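Local coordinates for protein CHIR AB1 (Gallus gallus, PDB 2VSD) that acts as a classical Fc receptor of birds, through an immunoglobulin-type domain that probably binds the Fc part of chicken antibody, at residues Q14-S17 with L18-V22; F60-N64 with L65-G69. All coordinates share one frame; numbering follows the deposited sequence.

Contact 1. Residues Q14-S17 with L18-V22; sequences QGVS and LGDTV. Unlike the reference sequence in segment 18-22: Thr21 (reference Asn).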
loop_
_atom_site.group_PDB
_atom_site.type_symbol
_atom_site.label_atom_id
_atom_site.label_comp_id
_atom_site.label_asym_id
_atom_site.label_seq_id
_atom_site.Cartn_x
_atom_site.Cartn_y
_atom_site.Cartn_z
ATOM N N GLN A 14 -7.893 -23.640 9.927
ATOM C CA GLN A 14 -8.362 -24.156 11.214
ATOM C C GLN A 14 -7.211 -24.629 12.084
ATOM O O GLN A 14 -6.236 -25.173 11.549
ATOM C CB GLN A 14 -9.362 -25.302 11.032
ATOM C CG GLN A 14 -10.558 -24.943 10.124
ATOM C CD GLN A 14 -11.497 -23.957 10.772
ATOM O OE1 GLN A 14 -11.605 -23.919 11.998
ATOM N NE2 GLN A 14 -12.170 -23.129 9.951
ATOM N N GLY A 15 -7.358 -24.406 13.390
ATOM C CA GLY A 15 -6.372 -24.787 14.413
ATOM C C GLY A 15 -4.997 -24.120 14.244
ATOM O O GLY A 15 -3.976 -24.683 14.644
ATOM N N VAL A 16 -4.982 -22.903 13.706
ATOM C CA VAL A 16 -3.730 -22.182 13.515
ATOM C C VAL A 16 -3.263 -21.611 14.850
ATOM O O VAL A 16 -4.058 -21.028 15.604
ATOM C CB VAL A 16 -3.855 -21.056 12.454
ATOM C CG1 VAL A 16 -2.552 -20.273 12.370
ATOM C CG2 VAL A 16 -4.207 -21.668 11.090
ATOM N N SER A 17 -1.974 -21.782 15.141
ATOM C CA SER A 17 -1.366 -21.350 16.395
ATOM C C SER A 17 -0.126 -20.528 16.135
ATOM O O SER A 17 0.449 -20.615 15.055
ATOM C CB SER A 17 -0.936 -22.604 17.162
ATOM O OG SER A 17 -2.071 -23.443 17.376
ATOM N N LEU A 18 0.342 -19.778 17.132
ATOM C CA LEU A 18 1.677 -19.167 17.022
ATOM C C LEU A 18 2.718 -20.204 16.625
ATOM O O LEU A 18 2.729 -21.317 17.168
ATOM C CB LEU A 18 2.115 -18.534 18.355
ATOM C CG LEU A 18 1.397 -17.299 18.916
ATOM C CD1 LEU A 18 2.397 -16.488 19.771
ATOM C CD2 LEU A 18 0.776 -16.409 17.883
ATOM N N GLY A 19 3.608 -19.802 15.734
ATOM C CA GLY A 19 4.658 -20.653 15.208
ATOM C C GLY A 19 4.310 -21.346 13.919
ATOM O O GLY A 19 5.207 -21.828 13.212
ATOM N N ASP A 20 3.018 -21.391 13.570
ATOM C CA ASP A 20 2.633 -22.036 12.327
ATOM C C ASP A 20 2.884 -21.102 11.156
ATOM O O ASP A 20 2.912 -19.893 11.335
ATOM C CB ASP A 20 1.151 -22.397 12.330
ATOM C CG ASP A 20 0.815 -23.512 13.252
ATOM O OD1 ASP A 20 1.731 -24.186 13.803
ATOM O OD2 ASP A 20 -0.403 -23.683 13.455
ATOM N N THR A 21 3.072 -21.664 9.959
ATOM C CA THR A 21 3.199 -20.860 8.737
ATOM C C THR A 21 1.861 -20.887 7.974
ATOM O O THR A 21 1.246 -21.956 7.800
ATOM C CB THR A 21 4.423 -21.352 7.875
ATOM O OG1 THR A 21 5.598 -21.191 8.665
ATOM C CG2 THR A 21 4.571 -20.535 6.566
ATOM N N VAL A 22 1.368 -19.713 7.592
ATOM C CA VAL A 22 0.142 -19.619 6.809
ATOM C C VAL A 22 0.435 -19.045 5.426
ATOM O O VAL A 22 1.406 -18.320 5.230
ATOM C CB VAL A 22 -0.987 -18.787 7.489
ATOM C CG1 VAL A 22 -1.427 -19.414 8.809
ATOM C CG2 VAL A 22 -0.532 -17.300 7.723
HETATM O O HOH W 1 -1.300 -25.537 15.441
#
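Ser17 and Asp20 bond to each other in both directions across a tight turn. On the backbone, Asp20 N donates to Ser17 O at 3.1 Å, closing a type II beta turn in which Leu18 and Gly19 take the corners and Gly19 supplies the positive phi (94°). The side chain answers: with CG held beside its own backbone N (chi1 -71°), the Asp20 carboxylate folds back so that OD2 takes the N-H of Ser17 at 3.0 Å. That bond is fairly straight, but the donor comes from above the carboxylate plane, not from within it. One water donates to Asp20 OD2 and to Gly15 O, each at 2.9 Å, and accepts from Ser17 OG. With an alanine at Asp20, Ser17 N and this water would probably lose their shared acceptor, while the backbone bond of the turn could remain. The apolar contact lies on the buried side, where Val16 CG1, anti to its backbone N, meets Val22 CG1 at 3.8 Å, the two side chains crossing at about a right angle. Leu94 and Val62 extend this patch, and the turn leads into strand 21-27, whose Val22 pairs through its backbone with Phe60 of strand 55-61.

Contact 2. Residues F60-N64 with L65-G69; sequences FAVTN and LEDAG. With NAG (2-acetamido-2-deoxy-beta-D-glucopyranose), chain B; NAG (2-acetamido-2-deoxy-beta-D-glucopyranose), chain C.
Asp67 turns its carboxylate back under the chain at Thr63 and Asn64, and this is the tight half of the contact. Its OD2 accepts three hydrogen bonds: from Thr63 N at 2.8 Å, nearly in line with the carboxylate C-O bond; from Asn64 N at 3.1 Å, above the carboxylate plane; and from a water 2.6 Å from OD2. The same water donates to Ala61 O and accepts a hydrogen bond from Thr63 OG1, whose chi1 of 66° swings the hydroxyl towards it. Asp67 N returns a bond to Asn64 O at 3.1 Å, closing the short 3-10 turn, while Val62 CG1 lies against Asp67 CB. Asp67 opens the immunoglobulin signature that runs into strand 69-78, through Tyr71 to the disulfide cysteine Cys73. Tyr71 OH bonds to Asp67 O as a tyrosine corner, and Arg44 makes a salt bridge to Asp67 OD1. The outer side is looser and faces sugar and solvent. Leu65 points away from residues 60-64, though its CB touches Asn64, and Glu66 stretches out alongside the glycan, with its CG 3.5 Å from O3 of the chain B N-acetylglucosamine. The sugar's N2 donates to Glu66 O at 2.8 Å, and the next sugar rests its O7 against Ala68 CB.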
loop_
_atom_site.group_PDB
_atom_site.type_symbol
_atom_site.label_atom_id
_atom_site.label_comp_id
_atom_site.label_asym_id
_atom_site.label_seq_id
_atom_site.Cartn_x
_atom_site.Cartn_y
_atom_site.Cartn_z
ATOM N N PHE A 60 3.803 -16.580 5.450
ATOM C CA PHE A 60 4.534 -16.038 6.603
ATOM C C PHE A 60 4.281 -16.839 7.866
ATOM O O PHE A 60 3.271 -17.583 7.985
ATOM C CB PHE A 60 4.223 -14.553 6.825
ATOM C CG PHE A 60 2.754 -14.235 6.962
ATOM C CD1 PHE A 60 2.154 -14.159 8.222
ATOM C CD2 PHE A 60 1.976 -13.966 5.833
ATOM C CE1 PHE A 60 0.803 -13.853 8.355
ATOM C CE2 PHE A 60 0.634 -13.669 5.959
ATOM C CZ PHE A 60 0.044 -13.587 7.208
ATOM N N ALA A 61 5.209 -16.711 8.809
ATOM C CA ALA A 61 5.032 -17.372 10.093
ATOM C C ALA A 61 4.125 -16.524 10.971
ATOM O O ALA A 61 4.204 -15.287 10.952
ATOM C CB ALA A 61 6.385 -17.572 10.756
ATOM N N VAL A 62 3.255 -17.182 11.732
ATOM C CA VAL A 62 2.460 -16.506 12.755
ATOM C C VAL A 62 3.387 -16.315 13.956
ATOM O O VAL A 62 3.856 -17.312 14.551
ATOM C CB VAL A 62 1.220 -17.336 13.117
ATOM C CG1 VAL A 62 0.384 -16.632 14.191
ATOM C CG2 VAL A 62 0.364 -17.621 11.826
ATOM N N THR A 63 3.722 -15.069 14.279
ATOM C CA THR A 63 4.692 -14.823 15.344
ATOM C C THR A 63 4.083 -14.055 16.504
ATOM O O THR A 63 4.740 -13.859 17.529
ATOM C CB THR A 63 5.898 -14.044 14.824
ATOM O OG1 THR A 63 5.479 -12.718 14.424
ATOM C CG2 THR A 63 6.521 -14.772 13.630
ATOM N N ASN A 64 2.851 -13.584 16.368
ATOM C CA ASN A 64 2.276 -12.922 17.552
ATOM C C ASN A 64 0.774 -12.811 17.424
ATOM O O ASN A 64 0.226 -13.074 16.359
ATOM C CB ASN A 64 2.928 -11.560 17.780
ATOM C CG ASN A 64 2.607 -10.579 16.662
ATOM O OD1 ASN A 64 3.258 -10.547 15.619
ATOM N ND2 ASN A 64 1.573 -9.819 16.861
ATOM N N LEU A 65 0.116 -12.438 18.516
ATOM C CA LEU A 65 -1.336 -12.416 18.561
ATOM C C LEU A 65 -1.929 -11.399 17.585
ATOM O O LEU A 65 -3.094 -11.576 17.174
ATOM C CB LEU A 65 -1.802 -12.053 19.975
ATOM C CG LEU A 65 -1.439 -13.084 21.053
ATOM C CD1 LEU A 65 -1.898 -12.530 22.431
ATOM C CD2 LEU A 65 -1.989 -14.449 20.791
ATOM N N GLU A 66 -1.166 -10.373 17.226
ATOM C CA GLU A 66 -1.665 -9.346 16.310
ATOM C C GLU A 66 -1.740 -9.797 14.854
ATOM O O GLU A 66 -2.258 -9.070 14.004
ATOM C CB GLU A 66 -0.911 -8.014 16.478
ATOM C CG GLU A 66 -1.081 -7.449 17.925
ATOM C CD GLU A 66 -0.354 -6.130 18.115
ATOM O OE1 GLU A 66 0.503 -5.799 17.270
ATOM O OE2 GLU A 66 -0.635 -5.434 19.124
ATOM N N ASP A 67 -1.262 -11.015 14.585
ATOM C CA ASP A 67 -1.405 -11.619 13.259
ATOM C C ASP A 67 -2.843 -12.038 12.984
ATOM O O ASP A 67 -3.227 -12.176 11.850
ATOM C CB ASP A 67 -0.477 -12.847 13.070
ATOM C CG ASP A 67 0.969 -12.456 12.885
ATOM O OD1 ASP A 67 1.234 -11.485 12.144
ATOM O OD2 ASP A 67 1.842 -13.120 13.476
ATOM N N ALA A 68 -3.629 -12.219 14.035
ATOM C CA ALA A 68 -5.035 -12.575 13.877
ATOM C C ALA A 68 -5.783 -11.424 13.198
ATOM O O ALA A 68 -5.363 -10.280 13.275
ATOM C CB ALA A 68 -5.644 -12.867 15.259
ATOM N N GLY A 69 -6.874 -11.718 12.503
ATOM C CA GLY A 69 -7.716 -10.610 12.041
ATOM C C GLY A 69 -8.222 -10.793 10.635
ATOM O O GLY A 69 -8.251 -11.916 10.099
HETATM C C1 NAG B . -6.521 -7.256 13.723
HETATM C C2 NAG B . -5.385 -6.975 14.716
HETATM C C3 NAG B . -5.345 -7.960 15.910
HETATM C C4 NAG B . -6.751 -8.232 16.457
HETATM C C5 NAG B . -7.734 -8.488 15.299
HETATM C C6 NAG B . -9.195 -8.726 15.720
HETATM C C7 NAG B . -3.439 -5.834 13.686
HETATM C C8 NAG B . -4.200 -4.573 13.746
HETATM N N2 NAG B . -4.059 -6.964 14.077
HETATM O O3 NAG B . -4.479 -7.423 16.915
HETATM O O4 NAG B . -6.840 -9.404 17.252
HETATM O O5 NAG B . -7.735 -7.370 14.419
HETATM O O6 NAG B . -9.612 -7.633 16.540
HETATM O O7 NAG B . -2.280 -5.768 13.205
HETATM C C1 NAG C . -6.226 -9.517 18.570
HETATM C C2 NAG C . -7.047 -10.412 19.525
HETATM C C3 NAG C . -7.054 -9.967 20.974
HETATM C C4 NAG C . -5.742 -9.296 21.363
HETATM C C5 NAG C . -5.471 -8.080 20.463
HETATM C C6 NAG C . -4.091 -7.437 20.631
HETATM C C7 NAG C . -8.575 -11.860 18.329
HETATM C C8 NAG C . -9.966 -12.172 17.861
HETATM N N2 NAG C . -8.389 -10.764 19.048
HETATM O O3 NAG C . -7.281 -11.123 21.756
HETATM O O4 NAG C . -5.950 -8.817 22.676
HETATM O O5 NAG C . -5.552 -8.378 19.074
HETATM O O6 NAG C . -3.111 -8.463 20.705
HETATM O O7 NAG C . -7.660 -12.626 17.997
HETATM O O HOH W 2 3.937 -12.612 11.992
#

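Contact 1 comes first along the chain and contact 2 follows it, yet their centres lie only about 8 Å apart, on the same side of the domain's centre. What brings them together is the three-stranded sheet, in which strands 21-27 and 55-61 run antiparallel as neighbours. Beyond the end of that ladder, Gly19 N and Val62 O, and Val62 N and Asp20 O, form probable backbone hydrogen bonds at 2.8 Å each, and Leu18 CD2 packs on the carbonyl carbon of Asn64. Residues 65-69 then cross to strand 69-78 of the other sheet. Both turns therefore finish one end of the immunoglobulin sandwich, the end where the modelled chain stops, which probably faces the membrane.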